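Long-range contacts in D-3-phosphoglycerate dehydrogenase-related protein (Vibrio cholerae, PDB 4S1V), which probably catalyses the NAD-dependent interconversion of a D-2-hydroxyacid, such as 3-phosphoglycerate, and the matching 2-oxoacid: residues Leu225-Asp231 with Pro256-Ala260; Ile173-Gly177 with Ala197-Ala201. One frame throughout, in Å; residues are numbered along the deposited sequence.

Contact 1 of 2, residues Leu225-Asp231 with Pro256-Ala260; sequences LLAMKPD and PMRQA
Arg258 reaches across to the end of helix 222-226 and grips the backbone carbonyl of Leu225 with two nitrogens of its guanidinium. The bond from Arg258 NH1 to Leu225 O is nearly straight (162°), though its modelled length of 2.5 Å is suspiciously short and doubtful in detail; the one from Arg258 NH2 to Leu225 O, 3.1 Å long, is bent and weak. Leu225 O also accepts the backbone N-H of Met228, so three N-H groups point at one oxygen, one of them only weakly. Over one face of the guanidinium lie Met228 CB and Lys229 O, and Met228 SD comes within 3.3 Å of Arg258 NH2, the two side chains crossing at about a right angle. Pro230 O presses to 3.2 Å from Arg258 CG. In this Rossmann-type domain of the D-2-hydroxyacid dehydrogenase family, the arginine thus joins the lead-in to strand 259-262 to the loop between helix 222-226 and strand 233-236. Packing is looser toward the surface, where the Pro230 ring and Met257 are exposed: Met257 CB is 3.8 Å from Pro230 O, and the thioether turns off from the loop. The charged ends of Lys229 and Asp231 form salt bridges elsewhere, with Asp204 and Arg143.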
# COMPACT_ATOMS: atom_id res chain seq x y z
N LEU C 225 -16.88 6.75 -23.29
CA LEU C 225 -15.84 6.74 -22.27
C LEU C 225 -14.44 6.68 -22.88
O LEU C 225 -13.53 7.38 -22.42
CB LEU C 225 -16.03 5.59 -21.28
CG LEU C 225 -17.34 5.53 -20.49
CD1 LEU C 225 -17.35 4.29 -19.61
CD2 LEU C 225 -17.57 6.78 -19.66
N LEU C 226 -14.28 5.87 -23.92
CA LEU C 226 -12.96 5.67 -24.55
C LEU C 226 -12.46 6.90 -25.30
O LEU C 226 -11.26 7.05 -25.52
CB LEU C 226 -12.98 4.45 -25.48
CG LEU C 226 -13.08 3.08 -24.79
CD1 LEU C 226 -13.56 2.01 -25.76
CD2 LEU C 226 -11.74 2.70 -24.16
N ALA C 227 -13.39 7.78 -25.67
CA ALA C 227 -13.06 9.03 -26.36
C ALA C 227 -12.62 10.13 -25.39
O ALA C 227 -12.35 11.25 -25.82
CB ALA C 227 -14.24 9.50 -27.20
N MET C 228 -12.56 9.81 -24.10
CA MET C 228 -12.20 10.81 -23.09
C MET C 228 -10.69 10.98 -22.98
O MET C 228 -9.93 10.10 -23.39
CB MET C 228 -12.81 10.46 -21.72
CG MET C 228 -14.32 10.71 -21.63
SD MET C 228 -15.11 10.22 -20.08
CE MET C 228 -14.50 11.50 -18.98
N LYS C 229 -10.25 12.11 -22.43
CA LYS C 229 -8.83 12.35 -22.16
C LYS C 229 -8.22 11.28 -21.24
O LYS C 229 -8.90 10.77 -20.34
CB LYS C 229 -8.62 13.74 -21.55
CG LYS C 229 -8.84 14.89 -22.52
CD LYS C 229 -8.67 16.21 -21.80
CE LYS C 229 -8.89 17.40 -22.74
NZ LYS C 229 -8.89 18.68 -21.98
N PRO C 230 -6.94 10.92 -21.47
CA PRO C 230 -6.28 9.85 -20.68
C PRO C 230 -6.05 10.18 -19.19
O PRO C 230 -5.72 9.28 -18.41
CB PRO C 230 -4.94 9.65 -21.40
CG PRO C 230 -4.70 10.93 -22.13
CD PRO C 230 -6.06 11.43 -22.54
N ASP C 231 -6.21 11.45 -18.81
CA ASP C 231 -6.13 11.88 -17.41
C ASP C 231 -7.44 12.52 -16.95
O ASP C 231 -7.44 13.34 -16.02
CB ASP C 231 -4.96 12.85 -17.21
CG ASP C 231 -5.10 14.14 -18.03
OD1 ASP C 231 -6.01 14.22 -18.89
OD2 ASP C 231 -4.31 15.08 -17.81
N PRO C 256 -5.35 3.02 -15.67
CA PRO C 256 -5.08 3.48 -14.30
C PRO C 256 -4.72 4.97 -14.19
O PRO C 256 -4.76 5.52 -13.09
CB PRO C 256 -3.92 2.60 -13.83
CG PRO C 256 -3.29 2.09 -15.08
CD PRO C 256 -4.41 1.96 -16.08
N MET C 257 -4.40 5.62 -15.30
CA MET C 257 -4.14 7.05 -15.27
C MET C 257 -5.42 7.88 -15.33
O MET C 257 -5.42 9.05 -14.96
CB MET C 257 -3.15 7.46 -16.36
CG MET C 257 -1.77 7.86 -15.82
SD MET C 257 -0.84 6.56 -14.95
CE MET C 257 -1.25 6.88 -13.23
N ARG C 258 -6.51 7.26 -15.79
CA ARG C 258 -7.82 7.88 -15.75
C ARG C 258 -8.45 7.69 -14.38
O ARG C 258 -8.07 6.78 -13.63
CB ARG C 258 -8.73 7.24 -16.80
CG ARG C 258 -8.44 7.70 -18.22
CD ARG C 258 -9.41 7.07 -19.19
NE ARG C 258 -10.80 7.41 -18.87
CZ ARG C 258 -11.78 7.40 -19.76
NH1 ARG C 258 -11.53 7.07 -21.02
NH2 ARG C 258 -13.02 7.71 -19.39
N GLN C 259 -9.43 8.52 -14.07
CA GLN C 259 -10.12 8.45 -12.79
C GLN C 259 -11.64 8.49 -12.94
O GLN C 259 -12.18 8.92 -13.96
CB GLN C 259 -9.66 9.60 -11.89
CG GLN C 259 -8.33 9.34 -11.21
CD GLN C 259 -7.92 10.48 -10.30
OE1 GLN C 259 -6.83 11.02 -10.44
NE2 GLN C 259 -8.79 10.84 -9.36
N ALA C 260 -12.33 8.01 -11.90
CA ALA C 260 -13.78 8.08 -11.85
C ALA C 260 -14.21 8.31 -10.41
O ALA C 260 -13.47 8.01 -9.48
CB ALA C 260 -14.42 6.83 -12.44

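Contact 2 of 2, residues Ile173-Gly177 with Ala197-Ala201; sequences ILVWG and AEFFA
Trp176 and Phe199 both hold CG anti to the backbone N (chi1 -178° for the tryptophan, and almost the same for the phenylalanine), and with these torsions the phenyl ring projects from helix 197-201 to lie beneath the first side-chain carbon of the tryptophan. Trp176 CB sits over one face of the Phe199 ring in a CH-pi contact, 3.6 Å from its centroid and displaced toward the rim on the CG side, where Trp176 CB and Phe199 CG are 3.5 Å apart. The indole swings clear of the phenyl: the centroid of its five-membered ring is 5.5 Å from that of the Phe199 ring, with the planes at 33°, an oblique pairing. Leu174, two residues earlier on the same side of strand 173-176, sends CD2 to within 4.1 Å of Phe199 CD1, the two side chains running alongside one another, oppositely directed. Leu174 O meets the ring differently, lying in the ring plane 3.5 Å from Phe199 CE1. Helix 196-202, which lies on the chain between strands 191-192 and 205-208, packs here against one face of the parallel Rossmann sheet, its short segment running at 142° to the strand. Trp153 of the adjacent strand 150-153 extends the aromatic cluster, touching Phe199 and meeting Trp176 edge-to-face. Glu198 brings its carboxylate near Leu174 CD1, but OE2 is engaged by the backbone N of Ala194. With no hydrogen bond between strand and helix segments, their association rests on apolar and aromatic contact, to which the in-plane carbonyl probably adds a weak electrostatic attraction for the ring's positively polarised C-H edge.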
# COMPACT_ATOMS: atom_id res chain seq x y z
N ILE C 173 -16.82 26.06 -18.31
CA ILE C 173 -17.99 25.20 -18.23
C ILE C 173 -18.45 24.83 -19.63
O ILE C 173 -18.71 25.72 -20.45
CB ILE C 173 -19.14 25.85 -17.42
CG1 ILE C 173 -18.62 26.38 -16.07
CG2 ILE C 173 -20.30 24.87 -17.23
CD1 ILE C 173 -18.11 25.32 -15.11
N LEU C 174 -18.50 23.53 -19.90
CA LEU C 174 -18.98 22.99 -21.18
C LEU C 174 -20.21 22.12 -20.92
O LEU C 174 -20.17 21.22 -20.08
CB LEU C 174 -17.89 22.18 -21.87
CG LEU C 174 -18.19 21.62 -23.26
CD1 LEU C 174 -18.28 22.72 -24.32
CD2 LEU C 174 -17.14 20.59 -23.67
N VAL C 175 -21.29 22.40 -21.64
CA VAL C 175 -22.57 21.76 -21.35
C VAL C 175 -23.08 20.93 -22.52
O VAL C 175 -23.04 21.35 -23.67
CB VAL C 175 -23.62 22.80 -20.90
CG1 VAL C 175 -24.99 22.16 -20.70
CG2 VAL C 175 -23.17 23.51 -19.63
N TRP C 176 -23.55 19.72 -22.20
CA TRP C 176 -24.23 18.86 -23.16
C TRP C 176 -25.57 18.42 -22.61
O TRP C 176 -25.78 18.38 -21.39
CB TRP C 176 -23.35 17.67 -23.55
CG TRP C 176 -24.00 16.79 -24.58
CD1 TRP C 176 -24.36 15.45 -24.46
CD2 TRP C 176 -24.44 17.17 -25.93
NE1 TRP C 176 -24.96 14.99 -25.60
CE2 TRP C 176 -25.04 15.97 -26.53
CE3 TRP C 176 -24.39 18.35 -26.69
CZ2 TRP C 176 -25.56 15.97 -27.82
CZ3 TRP C 176 -24.92 18.33 -27.98
CH2 TRP C 176 -25.49 17.17 -28.54
N GLY C 177 -26.50 18.11 -23.52
CA GLY C 177 -27.78 17.52 -23.14
C GLY C 177 -28.89 17.98 -24.06
O GLY C 177 -28.65 18.26 -25.24
N ALA C 197 -19.82 13.91 -29.11
CA ALA C 197 -18.41 13.61 -29.43
C ALA C 197 -17.45 14.71 -28.93
O ALA C 197 -16.46 14.41 -28.27
CB ALA C 197 -18.23 13.35 -30.92
N GLU C 198 -17.76 15.97 -29.22
CA GLU C 198 -16.96 17.09 -28.70
C GLU C 198 -16.97 17.13 -27.16
O GLU C 198 -15.95 17.43 -26.54
CB GLU C 198 -17.45 18.42 -29.28
CG GLU C 198 -16.96 19.65 -28.52
CD GLU C 198 -17.31 20.97 -29.19
OE1 GLU C 198 -16.77 21.26 -30.27
OE2 GLU C 198 -18.11 21.73 -28.61
N PHE C 199 -18.12 16.84 -26.56
CA PHE C 199 -18.29 16.89 -25.11
C PHE C 199 -17.35 15.90 -24.42
O PHE C 199 -16.63 16.29 -23.51
CB PHE C 199 -19.76 16.64 -24.74
CG PHE C 199 -20.04 16.66 -23.25
CD1 PHE C 199 -19.92 17.83 -22.52
CD2 PHE C 199 -20.46 15.50 -22.60
CE1 PHE C 199 -20.20 17.84 -21.15
CE2 PHE C 199 -20.73 15.50 -21.24
CZ PHE C 199 -20.60 16.68 -20.51
N PHE C 200 -17.34 14.65 -24.87
CA PHE C 200 -16.45 13.65 -24.27
C PHE C 200 -14.97 13.89 -24.57
O PHE C 200 -14.12 13.59 -23.74
CB PHE C 200 -16.87 12.22 -24.64
CG PHE C 200 -18.00 11.71 -23.79
CD1 PHE C 200 -19.31 12.05 -24.08
CD2 PHE C 200 -17.74 10.90 -22.68
CE1 PHE C 200 -20.36 11.60 -23.28
CE2 PHE C 200 -18.78 10.44 -21.89
CZ PHE C 200 -20.09 10.80 -22.19
N ALA C 201 -14.68 14.45 -25.74
CA ALA C 201 -13.30 14.73 -26.13
C ALA C 201 -12.67 15.86 -25.30
O ALA C 201 -11.49 15.79 -24.96
CB ALA C 201 -13.22 15.05 -27.62

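How the contacts relate
Contact 2 comes first along the chain and is complete before the first residue of contact 1, and all four segments belong to the NAD-binding domain. Their centres are 15 Å apart, and both reach the seven-stranded parallel sheet: contact 2 through strand 173-176, contact 1 at Arg258, which leads into strand 259-262, with strands 150-153, 205-208 and 233-236 between them. Helix 196-202 bridges the two sites. Phe200 O lies 3.6 Å from Met228 CG, and Ala201 O is 3.7 Å from Lys229 CG. Within this probable nucleotide-binding fold, the helix that packs on strand 173-176 therefore also packs on residues 225-229.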